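Side-chain contacts in Ral guanine nucleotide dissociation stimulator-like 2 (Mus musculus, PDB 4JGW), which probably acts as a guanine nucleotide exchange factor for small G proteins, its REM and CDC25-homology domains being the piece described here: residues A248-T251 and Q252-V256; P281-P284 and P285-A288; P456-E459 and A460-H463; S462-V465 and S466-E470. All coordinates share one frame; numbering follows the deposited sequence.

Interaction 1. Residues A248-T251 and Q252-V256; sequences ATVT and QFNKV
T251, Q252 and V250 bear most of this contact, in which side chains one helical turn apart lie along the surface of helix 244-264, in the RasGEF (CDC25-homology) part of the chain. The chi1 of T251 (-54° for OG1) sets OG1 beside the backbone N and leaves CG2 anti to it, alongside the aliphatic chain of K255, with T251 CG2 3.9 Å from K255 CE. The lysine is extended beyond CG and points the same way as the threonine, which sets the methyl against the K255 CE methylene. The hydroxyl of T251 instead bonds back to the carbonyl of R247, a common way for a threonine to satisfy its oxygen inside a helix. V250 and N254 repeat the side-by-side arrangement: V250 CG1, anti to its own N, comes within 3.6 Å of N254 ND2. This is van der Waals contact between a methyl and an amide. Q252 touches the preceding turn through its CB, 3.7 Å from A248 O; its side chain packs on L213, D214 and L217 of helix 203-219. F253 leaves on a different face to pack against helix 307-318 and meet the ring of Y390.

Underneath runs the i to i+4 ladder: N254 N to V250 O and K255 N to T251 O, both 2.9 Å, F253 N to T249 O at 3.1 Å, and a weak bond from Q252 N to A248 O. Backbone hydrogen bonds therefore provide the directional cohesion, while the side chains add dispersion contacts: K255 CE and N254 ND2 rest against the T251 and V250 methyls, and F253 and Q252 join this helix to its neighbours.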
ATOM      1  N   ALA A 248       8.826   0.121  -7.145  1.00 35.34           N
ATOM      2  CA  ALA A 248      10.033   0.544  -6.426  1.00 35.05           C
ATOM      3  C   ALA A 248      10.220  -0.179  -5.088  1.00 34.86           C
ATOM      4  O   ALA A 248      11.350  -0.439  -4.673  1.00 34.79           O
ATOM      5  CB  ALA A 248      10.032   2.056  -6.227  1.00 35.08           C
ATOM      6  N   THR A 249       9.108  -0.494  -4.424  1.00 34.59           N
ATOM      7  CA  THR A 249       9.121  -1.275  -3.188  1.00 34.35           C
ATOM      8  C   THR A 249       9.535  -2.727  -3.461  1.00 34.14           C
ATOM      9  O   THR A 249      10.304  -3.317  -2.696  1.00 34.01           O
ATOM     10  CB  THR A 249       7.735  -1.237  -2.487  1.00 34.43           C
ATOM     11  OG1 THR A 249       7.428   0.109  -2.108  1.00 34.66           O
ATOM     12  CG2 THR A 249       7.717  -2.115  -1.247  1.00 34.44           C
ATOM     13  N   VAL A 250       9.019  -3.288  -4.552  1.00 33.98           N
ATOM     14  CA  VAL A 250       9.301  -4.675  -4.928  1.00 33.86           C
ATOM     15  C   VAL A 250      10.745  -4.819  -5.422  1.00 33.74           C
ATOM     16  O   VAL A 250      11.409  -5.812  -5.120  1.00 33.68           O
ATOM     17  CB  VAL A 250       8.291  -5.202  -5.987  1.00 33.92           C
ATOM     18  CG1 VAL A 250       8.663  -6.607  -6.460  1.00 33.92           C
ATOM     19  CG2 VAL A 250       6.873  -5.201  -5.420  1.00 33.82           C
ATOM     20  N   THR A 251      11.218  -3.816  -6.161  1.00 33.54           N
ATOM     21  CA  THR A 251      12.587  -3.790  -6.674  1.00 33.40           C
ATOM     22  C   THR A 251      13.599  -3.862  -5.528  1.00 33.24           C
ATOM     23  O   THR A 251      14.513  -4.688  -5.561  1.00 33.41           O
ATOM     24  CB  THR A 251      12.848  -2.534  -7.551  1.00 33.47           C
ATOM     25  OG1 THR A 251      11.856  -2.453  -8.581  1.00 33.43           O
ATOM     26  CG2 THR A 251      14.231  -2.592  -8.198  1.00 33.33           C
ATOM     27  N   GLN A 252      13.416  -3.012  -4.516  1.00 32.94           N
ATOM     28  CA  GLN A 252      14.282  -2.993  -3.335  1.00 32.68           C
ATOM     29  C   GLN A 252      14.197  -4.296  -2.548  1.00 32.61           C
ATOM     30  O   GLN A 252      15.218  -4.813  -2.097  1.00 32.62           O
ATOM     31  CB  GLN A 252      13.960  -1.791  -2.438  1.00 32.66           C
ATOM     32  CG  GLN A 252      14.792  -1.685  -1.152  1.00 32.49           C
ATOM     33  CD  GLN A 252      16.281  -1.453  -1.396  1.00 32.02           C
ATOM     34  OE1 GLN A 252      16.680  -0.901  -2.418  1.00 32.39           O
ATOM     35  NE2 GLN A 252      17.102  -1.867  -0.443  1.00 31.87           N
ATOM     36  N   PHE A 253      12.980  -4.823  -2.394  1.00 32.51           N
ATOM     37  CA  PHE A 253      12.774  -6.137  -1.784  1.00 32.37           C
ATOM     38  C   PHE A 253      13.607  -7.205  -2.494  1.00 32.54           C
ATOM     39  O   PHE A 253      14.279  -8.007  -1.840  1.00 32.45           O
ATOM     40  CB  PHE A 253      11.286  -6.518  -1.796  1.00 32.27           C
ATOM     41  CG  PHE A 253      11.015  -7.940  -1.371  1.00 31.69           C
ATOM     42  CD1 PHE A 253      10.760  -8.243  -0.038  1.00 31.12           C
ATOM     43  CD2 PHE A 253      11.009  -8.974  -2.308  1.00 31.14           C
ATOM     44  CE1 PHE A 253      10.506  -9.552   0.361  1.00 31.07           C
ATOM     45  CE2 PHE A 253      10.763 -10.289  -1.922  1.00 30.93           C
ATOM     46  CZ  PHE A 253      10.511 -10.579  -0.584  1.00 31.08           C
ATOM     47  N   ASN A 254      13.559  -7.200  -3.828  1.00 32.65           N
ATOM     48  CA  ASN A 254      14.309  -8.150  -4.652  1.00 32.87           C
ATOM     49  C   ASN A 254      15.822  -7.934  -4.596  1.00 32.96           C
ATOM     50  O   ASN A 254      16.589  -8.893  -4.700  1.00 32.95           O
ATOM     51  CB  ASN A 254      13.824  -8.112  -6.107  1.00 32.96           C
ATOM     52  CG  ASN A 254      12.424  -8.697  -6.286  1.00 33.32           C
ATOM     53  OD1 ASN A 254      11.951  -9.499  -5.476  1.00 33.78           O
ATOM     54  ND2 ASN A 254      11.762  -8.303  -7.367  1.00 33.39           N
ATOM     55  N   LYS A 255      16.240  -6.677  -4.437  1.00 33.13           N
ATOM     56  CA  LYS A 255      17.659  -6.336  -4.289  1.00 33.19           C
ATOM     57  C   LYS A 255      18.239  -6.893  -2.991  1.00 33.12           C
ATOM     58  O   LYS A 255      19.371  -7.387  -2.973  1.00 33.14           O
ATOM     59  CB  LYS A 255      17.873  -4.818  -4.343  1.00 33.34           C
ATOM     60  CG  LYS A 255      17.841  -4.222  -5.739  1.00 33.80           C
ATOM     61  CD  LYS A 255      18.224  -2.745  -5.718  1.00 34.83           C
ATOM     62  CE  LYS A 255      17.864  -2.064  -7.035  1.00 34.99           C
ATOM     63  NZ  LYS A 255      18.180  -0.605  -7.024  1.00 35.33           N
ATOM     64  N   VAL A 256      17.459  -6.809  -1.915  1.00 32.88           N
ATOM     65  CA  VAL A 256      17.868  -7.326  -0.608  1.00 32.59           C
ATOM     66  C   VAL A 256      17.974  -8.852  -0.655  1.00 32.60           C
ATOM     67  O   VAL A 256      18.980  -9.423  -0.226  1.00 32.53           O
ATOM     68  CB  VAL A 256      16.904  -6.863   0.521  1.00 32.55           C
ATOM     69  CG1 VAL A 256      17.272  -7.504   1.857  1.00 32.23           C
ATOM     70  CG2 VAL A 256      16.917  -5.346   0.645  1.00 32.30           C
TER

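Interaction 2. Residues P281-P284 and P285-A288; sequences PLRP and PQRA
R283 and Q286 meet in a helix N-terminal cap, where the loop after strand 277-279 turns into helix 284-303 of the RasGEF region. R283 holds the N-cap position, and the amide oxygen of Q286 reaches back to it: R283 N donates to Q286 OE1 over 3.0 Å in an almost straight bond (174°), in the carbonyl plane and on a lone pair. The arginine's bend at chi3 (-82°) then folds its guanidinium over the same amide; the two planes are only 8° apart, with R283 NH2 3.6 Å from Q286 CD. In the other direction R283 O receives R287 N at 2.9 Å. P284 and P285 suit the first turn, since the amides they lack would have no carbonyl of an earlier turn to meet.

R287 turns toward the loop and crosses L282 at about a right angle. L282 CB lies over one face of its guanidinium, 3.7 Å from R287 CZ, while water 2 sits at the edge and links R287 NH2 (2.8 Å) to L282 N. The buried arginine also donates through NH1 to V264 O. Water 1 donates to Q286 OE1 at 2.8 Å and, weakly, to P281 O.

Q286 OE1 thus accepts from both a backbone amide and a water, which probably limits the rotation of the amide as it lies stacked on R283, whose charge probably polarises the carbonyl further.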
ATOM      1  N   PRO A 281      36.394 -17.978  -3.446  1.00 42.87           N
ATOM      2  CA  PRO A 281      36.534 -19.258  -2.740  1.00 42.36           C
ATOM      3  C   PRO A 281      35.943 -19.237  -1.334  1.00 41.79           C
ATOM      4  O   PRO A 281      36.311 -18.388  -0.519  1.00 41.78           O
ATOM      5  CB  PRO A 281      38.051 -19.450  -2.655  1.00 42.41           C
ATOM      6  CG  PRO A 281      38.616 -18.070  -2.723  1.00 42.65           C
ATOM      7  CD  PRO A 281      37.698 -17.306  -3.628  1.00 42.82           C
ATOM      8  N   LEU A 282      35.035 -20.170  -1.056  1.00 41.13           N
ATOM      9  CA  LEU A 282      34.436 -20.289   0.273  1.00 40.49           C
ATOM     10  C   LEU A 282      34.298 -21.743   0.715  1.00 40.11           C
ATOM     11  O   LEU A 282      33.582 -22.532   0.090  1.00 39.90           O
ATOM     12  CB  LEU A 282      33.073 -19.581   0.336  1.00 40.47           C
ATOM     13  CG  LEU A 282      33.007 -18.051   0.222  1.00 40.25           C
ATOM     14  CD1 LEU A 282      31.572 -17.593   0.020  1.00 39.84           C
ATOM     15  CD2 LEU A 282      33.630 -17.355   1.431  1.00 40.02           C
ATOM     16  N   ARG A 283      35.004 -22.091   1.788  1.00 39.57           N
ATOM     17  CA  ARG A 283      34.838 -23.380   2.448  1.00 39.24           C
ATOM     18  C   ARG A 283      33.523 -23.373   3.230  1.00 38.87           C
ATOM     19  O   ARG A 283      33.052 -22.303   3.620  1.00 38.89           O
ATOM     20  CB  ARG A 283      36.018 -23.662   3.383  1.00 39.28           C
ATOM     21  CG  ARG A 283      37.288 -24.106   2.666  1.00 39.76           C
ATOM     22  CD  ARG A 283      38.430 -24.374   3.638  1.00 40.43           C
ATOM     23  NE  ARG A 283      39.130 -23.147   4.025  1.00 41.47           N
ATOM     24  CZ  ARG A 283      38.960 -22.504   5.181  1.00 41.68           C
ATOM     25  NH1 ARG A 283      38.110 -22.957   6.096  1.00 41.52           N
ATOM     26  NH2 ARG A 283      39.650 -21.399   5.423  1.00 42.09           N
ATOM     27  N   PRO A 284      32.921 -24.560   3.454  1.00 38.54           N
ATOM     28  CA  PRO A 284      31.658 -24.646   4.204  1.00 38.26           C
ATOM     29  C   PRO A 284      31.619 -23.885   5.548  1.00 37.99           C
ATOM     30  O   PRO A 284      30.602 -23.254   5.843  1.00 37.86           O
ATOM     31  CB  PRO A 284      31.470 -26.154   4.411  1.00 38.31           C
ATOM     32  CG  PRO A 284      32.162 -26.775   3.241  1.00 38.44           C
ATOM     33  CD  PRO A 284      33.315 -25.871   2.892  1.00 38.45           C
ATOM     34  N   PRO A 285      32.704 -23.937   6.358  1.00 37.68           N
ATOM     35  CA  PRO A 285      32.707 -23.119   7.576  1.00 37.50           C
ATOM     36  C   PRO A 285      32.672 -21.612   7.310  1.00 37.17           C
ATOM     37  O   PRO A 285      32.022 -20.876   8.054  1.00 37.09           O
ATOM     38  CB  PRO A 285      34.027 -23.506   8.252  1.00 37.58           C
ATOM     39  CG  PRO A 285      34.293 -24.880   7.771  1.00 37.56           C
ATOM     40  CD  PRO A 285      33.847 -24.871   6.346  1.00 37.66           C
ATOM     41  N   GLN A 286      33.363 -21.168   6.260  1.00 36.72           N
ATOM     42  CA  GLN A 286      33.397 -19.751   5.884  1.00 36.29           C
ATOM     43  C   GLN A 286      32.034 -19.276   5.386  1.00 35.92           C
ATOM     44  O   GLN A 286      31.600 -18.168   5.708  1.00 35.79           O
ATOM     45  CB  GLN A 286      34.455 -19.501   4.806  1.00 36.25           C
ATOM     46  CG  GLN A 286      35.886 -19.794   5.234  1.00 36.30           C
ATOM     47  CD  GLN A 286      36.890 -19.488   4.139  1.00 36.13           C
ATOM     48  OE1 GLN A 286      36.903 -20.134   3.090  1.00 35.24           O
ATOM     49  NE2 GLN A 286      37.742 -18.498   4.379  1.00 36.53           N
ATOM     50  N   ARG A 287      31.374 -20.126   4.599  1.00 35.56           N
ATOM     51  CA  ARG A 287      30.062 -19.829   4.036  1.00 35.24           C
ATOM     52  C   ARG A 287      28.986 -19.805   5.119  1.00 35.13           C
ATOM     53  O   ARG A 287      28.026 -19.038   5.027  1.00 35.09           O
ATOM     54  CB  ARG A 287      29.700 -20.852   2.954  1.00 35.27           C
ATOM     55  CG  ARG A 287      28.581 -20.400   2.019  1.00 34.95           C
ATOM     56  CD  ARG A 287      28.228 -21.445   0.958  1.00 34.61           C
ATOM     57  NE  ARG A 287      29.398 -21.968   0.251  1.00 34.31           N
ATOM     58  CZ  ARG A 287      30.005 -21.369  -0.772  1.00 33.60           C
ATOM     59  NH1 ARG A 287      29.572 -20.203  -1.230  1.00 32.74           N
ATOM     60  NH2 ARG A 287      31.060 -21.942  -1.334  1.00 33.74           N
ATOM     61  N   ALA A 288      29.155 -20.649   6.137  1.00 34.94           N
ATOM     62  CA  ALA A 288      28.240 -20.698   7.276  1.00 34.90           C
ATOM     63  C   ALA A 288      28.227 -19.378   8.043  1.00 34.83           C
ATOM     64  O   ALA A 288      27.187 -18.968   8.559  1.00 35.07           O
ATOM     65  CB  ALA A 288      28.601 -21.842   8.202  1.00 34.80           C
TER
HETATM   66  O   HOH W   1      38.238 -20.230   0.683  1.00 42.53           O
HETATM   67  O   HOH W   2      33.238 -21.378  -3.023  1.00 38.50           O

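Interaction 3. Residues P456-E459 and A460-H463; sequences PLTE and AQSH
T458 and Q461 are brought together by their first torsions: T458 OG1 stands between its own backbone N and carbonyl carbon, the crowded position (chi1 66°), while Q461 CG lies anti to its carbonyl carbon (chi1 -73°) and the extended chain carries the amide back past the helix start. The result is a capping box at the N terminus of helix 459-469. Q461 N donates to T458 OG1 at 3.3 Å, and T458 N returns a bond of 2.9 Å to Q461 OE1, nearly straight (177°) and in the carbonyl plane. The threonine hydroxyl adds a weak bond to Q461 OE1, which S269 OG also reaches. Threonine suits the cap because its short hydroxyl can accept from the Q461 amide.

Behind the box, S462 N bonds to T458 O at 3.1 Å, and S462 OG donates to E459 O over 3.1 Å from above the carbonyl plane. L457 CD1 rests 4.1 Å from S462 CA, and the leucine also packs among V277, A267 and L265, an apolar contact beside the polar cap.

Each residue of the box thus supplies both a donor and an acceptor, bonding the Q461 amide at the helix start and the T458 amide before it, while S269 ties the buried glutamine oxygen to strand 267-269.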
ATOM      1  N   PRO A 456      23.434  -8.068  -7.845  1.00 47.77           N
ATOM      2  CA  PRO A 456      22.782  -9.331  -7.495  1.00 47.89           C
ATOM      3  C   PRO A 456      22.705 -10.318  -8.657  1.00 47.97           C
ATOM      4  O   PRO A 456      22.590  -9.911  -9.815  1.00 47.94           O
ATOM      5  CB  PRO A 456      21.375  -8.894  -7.079  1.00 47.93           C
ATOM      6  CG  PRO A 456      21.149  -7.614  -7.802  1.00 47.89           C
ATOM      7  CD  PRO A 456      22.483  -6.940  -7.834  1.00 47.75           C
ATOM      8  N   LEU A 457      22.769 -11.605  -8.333  1.00 48.12           N
ATOM      9  CA  LEU A 457      22.692 -12.669  -9.329  1.00 48.27           C
ATOM     10  C   LEU A 457      21.257 -12.901  -9.779  1.00 48.40           C
ATOM     11  O   LEU A 457      20.313 -12.733  -8.999  1.00 48.35           O
ATOM     12  CB  LEU A 457      23.259 -13.978  -8.768  1.00 48.22           C
ATOM     13  CG  LEU A 457      24.586 -13.976  -8.003  1.00 48.25           C
ATOM     14  CD1 LEU A 457      24.796 -15.326  -7.341  1.00 48.42           C
ATOM     15  CD2 LEU A 457      25.760 -13.625  -8.903  1.00 48.21           C
ATOM     16  N   THR A 458      21.102 -13.290 -11.042  1.00 48.61           N
ATOM     17  CA  THR A 458      19.808 -13.702 -11.576  1.00 48.77           C
ATOM     18  C   THR A 458      19.473 -15.098 -11.053  1.00 48.91           C
ATOM     19  O   THR A 458      20.344 -15.790 -10.516  1.00 48.93           O
ATOM     20  CB  THR A 458      19.806 -13.723 -13.119  1.00 48.80           C
ATOM     21  OG1 THR A 458      20.702 -14.738 -13.585  1.00 48.88           O
ATOM     22  CG2 THR A 458      20.228 -12.368 -13.688  1.00 48.59           C
ATOM     23  N   GLU A 459      18.215 -15.506 -11.212  1.00 48.98           N
ATOM     24  CA  GLU A 459      17.751 -16.824 -10.773  1.00 49.11           C
ATOM     25  C   GLU A 459      18.528 -17.962 -11.440  1.00 49.06           C
ATOM     26  O   GLU A 459      18.773 -19.003 -10.822  1.00 49.10           O
ATOM     27  CB  GLU A 459      16.249 -16.991 -11.030  1.00 49.16           C
ATOM     28  CG  GLU A 459      15.353 -16.025 -10.254  1.00 49.79           C
ATOM     29  CD  GLU A 459      15.034 -14.740 -11.015  1.00 50.58           C
ATOM     30  OE1 GLU A 459      15.836 -14.318 -11.879  1.00 50.56           O
ATOM     31  OE2 GLU A 459      13.969 -14.145 -10.739  1.00 50.91           O
ATOM     32  N   ALA A 460      18.915 -17.751 -12.696  1.00 48.97           N
ATOM     33  CA  ALA A 460      19.669 -18.741 -13.460  1.00 48.93           C
ATOM     34  C   ALA A 460      21.120 -18.852 -12.990  1.00 48.85           C
ATOM     35  O   ALA A 460      21.654 -19.956 -12.862  1.00 48.81           O
ATOM     36  CB  ALA A 460      19.610 -18.420 -14.952  1.00 48.95           C
ATOM     37  N   GLN A 461      21.742 -17.702 -12.733  1.00 48.78           N
ATOM     38  CA  GLN A 461      23.141 -17.638 -12.296  1.00 48.66           C
ATOM     39  C   GLN A 461      23.360 -18.281 -10.927  1.00 48.57           C
ATOM     40  O   GLN A 461      24.332 -19.012 -10.728  1.00 48.53           O
ATOM     41  CB  GLN A 461      23.630 -16.187 -12.272  1.00 48.63           C
ATOM     42  CG  GLN A 461      23.857 -15.582 -13.647  1.00 48.77           C
ATOM     43  CD  GLN A 461      24.048 -14.075 -13.610  1.00 49.03           C
ATOM     44  OE1 GLN A 461      23.376 -13.365 -12.860  1.00 49.25           O
ATOM     45  NE2 GLN A 461      24.965 -13.578 -14.430  1.00 49.26           N
ATOM     46  N   SER A 462      22.448 -18.005  -9.996  1.00 48.44           N
ATOM     47  CA  SER A 462      22.543 -18.514  -8.629  1.00 48.39           C
ATOM     48  C   SER A 462      22.421 -20.036  -8.563  1.00 48.25           C
ATOM     49  O   SER A 462      23.109 -20.685  -7.770  1.00 48.26           O
ATOM     50  CB  SER A 462      21.494 -17.849  -7.735  1.00 48.36           C
ATOM     51  OG  SER A 462      20.178 -18.154  -8.165  1.00 49.00           O
ATOM     52  N   HIS A 463      21.546 -20.596  -9.398  1.00 48.11           N
ATOM     53  CA  HIS A 463      21.393 -22.045  -9.515  1.00 48.02           C
ATOM     54  C   HIS A 463      22.680 -22.697 -10.024  1.00 47.85           C
ATOM     55  O   HIS A 463      23.069 -23.771  -9.556  1.00 47.77           O
ATOM     56  CB  HIS A 463      20.218 -22.393 -10.432  1.00 48.12           C
ATOM     57  CG  HIS A 463      20.002 -23.864 -10.608  1.00 48.41           C
ATOM     58  ND1 HIS A 463      20.522 -24.572 -11.669  1.00 48.76           N
ATOM     59  CD2 HIS A 463      19.326 -24.762  -9.852  1.00 48.84           C
ATOM     60  CE1 HIS A 463      20.174 -25.842 -11.563  1.00 48.97           C
ATOM     61  NE2 HIS A 463      19.448 -25.984 -10.468  1.00 49.02           N
TER

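Interaction 4. Residues S462-V465 and S466-E470; sequences SHRV and SCEVE
S462-V465 and S466-E470 form the last turns of helix 459-469, and E470 is the first residue to leave helical backbone angles. S466 N bonds to S462 O at 3.1 Å and V469 N to V465 O at 2.8 Å, regular i to i+4 steps; E468 N instead divides itself weakly between R464 O and V465 O, making the bonding here a mixture of i+3 and i+4. S466 OG lies within hydrogen-bonding distance of two carbonyls, H463 O at 2.9 Å and S462 O at 3.1 Å. A serine with OG tucked back against its own helix (chi1 64°) is well suited to such a buried site beside P321.

The side chains pair by turns. R464, extended from CG to NE, crosses E468 obliquely, and E468 OE2 comes within 2.8 Å of R464 NE. The carboxylate is turned 85° from the guanidinium and the oxygen lies over its face, so the salt bridge joins charges without an N-H directed at the oxygen. C467 SG sits over one face of the H463 ring, 4.2 Å from its centroid and 22° off the normal, a sulfur-aromatic contact. On another side V465 CG1 meets V469 CG1 at 4.1 Å, and both valines pack on V279.

Beyond them, the carboxylate of E470 accepts from A327 N and A328 N, in the first turn of helix 326-330. The out-of-plane R464-E468 bridge should be held by electrostatics rather than by direction, whereas the apolar valines fasten the helix to strand 277-279, and S462 and S466 pack it on P321 of helix 320-323.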
ATOM      1  N   SER A 462      22.448 -18.005  -9.996  1.00 48.44           N
ATOM      2  CA  SER A 462      22.543 -18.514  -8.629  1.00 48.39           C
ATOM      3  C   SER A 462      22.421 -20.036  -8.563  1.00 48.25           C
ATOM      4  O   SER A 462      23.109 -20.685  -7.770  1.00 48.26           O
ATOM      5  CB  SER A 462      21.494 -17.849  -7.735  1.00 48.36           C
ATOM      6  OG  SER A 462      20.178 -18.154  -8.165  1.00 49.00           O
ATOM      7  N   HIS A 463      21.546 -20.596  -9.398  1.00 48.11           N
ATOM      8  CA  HIS A 463      21.393 -22.045  -9.515  1.00 48.02           C
ATOM      9  C   HIS A 463      22.680 -22.697 -10.024  1.00 47.85           C
ATOM     10  O   HIS A 463      23.069 -23.771  -9.556  1.00 47.77           O
ATOM     11  CB  HIS A 463      20.218 -22.393 -10.432  1.00 48.12           C
ATOM     12  CG  HIS A 463      20.002 -23.864 -10.608  1.00 48.41           C
ATOM     13  ND1 HIS A 463      20.522 -24.572 -11.669  1.00 48.76           N
ATOM     14  CD2 HIS A 463      19.326 -24.762  -9.852  1.00 48.84           C
ATOM     15  CE1 HIS A 463      20.174 -25.842 -11.563  1.00 48.97           C
ATOM     16  NE2 HIS A 463      19.448 -25.984 -10.468  1.00 49.02           N
ATOM     17  N   ARG A 464      23.333 -22.032 -10.976  1.00 47.63           N
ATOM     18  CA  ARG A 464      24.585 -22.509 -11.556  1.00 47.55           C
ATOM     19  C   ARG A 464      25.727 -22.503 -10.536  1.00 47.26           C
ATOM     20  O   ARG A 464      26.448 -23.494 -10.404  1.00 47.25           O
ATOM     21  CB  ARG A 464      24.960 -21.665 -12.778  1.00 47.63           C
ATOM     22  CG  ARG A 464      26.131 -22.207 -13.580  1.00 48.44           C
ATOM     23  CD  ARG A 464      26.882 -21.083 -14.268  1.00 49.88           C
ATOM     24  NE  ARG A 464      28.131 -21.546 -14.867  1.00 50.83           N
ATOM     25  CZ  ARG A 464      29.195 -20.775 -15.079  1.00 51.61           C
ATOM     26  NH1 ARG A 464      29.177 -19.494 -14.730  1.00 52.10           N
ATOM     27  NH2 ARG A 464      30.286 -21.289 -15.632  1.00 51.72           N
ATOM     28  N   VAL A 465      25.880 -21.388  -9.822  1.00 46.95           N
ATOM     29  CA  VAL A 465      26.954 -21.220  -8.836  1.00 46.63           C
ATOM     30  C   VAL A 465      26.815 -22.199  -7.667  1.00 46.44           C
ATOM     31  O   VAL A 465      27.811 -22.760  -7.206  1.00 46.36           O
ATOM     32  CB  VAL A 465      27.059 -19.751  -8.330  1.00 46.68           C
ATOM     33  CG1 VAL A 465      28.104 -19.618  -7.225  1.00 46.57           C
ATOM     34  CG2 VAL A 465      27.402 -18.813  -9.479  1.00 46.58           C
ATOM     35  N   SER A 466      25.583 -22.413  -7.205  1.00 46.24           N
ATOM     36  CA  SER A 466      25.315 -23.367  -6.125  1.00 46.13           C
ATOM     37  C   SER A 466      25.639 -24.807  -6.523  1.00 45.94           C
ATOM     38  O   SER A 466      26.061 -25.605  -5.684  1.00 45.87           O
ATOM     39  CB  SER A 466      23.867 -23.266  -5.640  1.00 46.09           C
ATOM     40  OG  SER A 466      22.956 -23.619  -6.662  1.00 46.61           O
ATOM     41  N   CYS A 467      25.435 -25.129  -7.800  1.00 45.78           N
ATOM     42  CA  CYS A 467      25.805 -26.437  -8.344  1.00 45.75           C
ATOM     43  C   CYS A 467      27.323 -26.574  -8.484  1.00 45.59           C
ATOM     44  O   CYS A 467      27.848 -27.689  -8.506  1.00 45.71           O
ATOM     45  CB  CYS A 467      25.111 -26.688  -9.689  1.00 45.72           C
ATOM     46  SG  CYS A 467      23.344 -27.106  -9.563  1.00 46.14           S
ATOM     47  N   GLU A 468      28.013 -25.437  -8.567  1.00 45.31           N
ATOM     48  CA  GLU A 468      29.475 -25.399  -8.656  1.00 45.06           C
ATOM     49  C   GLU A 468      30.169 -25.404  -7.291  1.00 44.81           C
ATOM     50  O   GLU A 468      31.194 -26.068  -7.121  1.00 44.75           O
ATOM     51  CB  GLU A 468      29.933 -24.184  -9.469  1.00 45.09           C
ATOM     52  CG  GLU A 468      29.749 -24.339 -10.972  1.00 45.56           C
ATOM     53  CD  GLU A 468      29.976 -23.050 -11.745  1.00 46.12           C
ATOM     54  OE1 GLU A 468      30.584 -22.099 -11.200  1.00 45.89           O
ATOM     55  OE2 GLU A 468      29.542 -22.992 -12.914  1.00 46.50           O
ATOM     56  N   VAL A 469      29.620 -24.663  -6.328  1.00 44.44           N
ATOM     57  CA  VAL A 469      30.240 -24.558  -4.999  1.00 44.12           C
ATOM     58  C   VAL A 469      29.898 -25.734  -4.078  1.00 43.94           C
ATOM     59  O   VAL A 469      30.667 -26.064  -3.175  1.00 43.85           O
ATOM     60  CB  VAL A 469      29.971 -23.190  -4.299  1.00 44.10           C
ATOM     61  CG1 VAL A 469      30.572 -22.044  -5.111  1.00 44.09           C
ATOM     62  CG2 VAL A 469      28.482 -22.966  -4.044  1.00 43.90           C
ATOM     63  N   GLU A 470      28.739 -26.348  -4.308  1.00 43.77           N
ATOM     64  CA  GLU A 470      28.372 -27.610  -3.661  1.00 43.73           C
ATOM     65  C   GLU A 470      27.715 -28.546  -4.681  1.00 43.76           C
ATOM     66  O   GLU A 470      26.502 -28.478  -4.896  1.00 43.71           O
ATOM     67  CB  GLU A 470      27.468 -27.381  -2.437  1.00 43.66           C
ATOM     68  CG  GLU A 470      28.224 -26.971  -1.171  1.00 43.50           C
ATOM     69  CD  GLU A 470      27.380 -27.038   0.098  1.00 43.27           C
ATOM     70  OE1 GLU A 470      26.630 -28.020   0.285  1.00 42.83           O
ATOM     71  OE2 GLU A 470      27.484 -26.110   0.927  1.00 43.31           O
TER

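How the interactions relate
Followed from the N terminus, interactions 1, 2 and 3 come in series and 4 begins where 3 ends; each is local, spanning a few residues, so none closes a long loop. Interaction 1 sits along helix 244-264; the chain then forms the hairpin of strands 267-269 and 277-279, and interaction 2 starts helix 284-303. Much later, interaction 3 starts helix 459-469 and interaction 4 ends it, the two overlapping at S462 and H463. This C-terminal helix returns to the earlier elements: its start packs near helix 244-264 and the hairpin, and R287 NH2 of interaction 2 packs 3.4 Å from V469 CB of interaction 4. Interaction 1 touches none of the others; interaction 3 comes nearest, about 5 Å between nearest atoms.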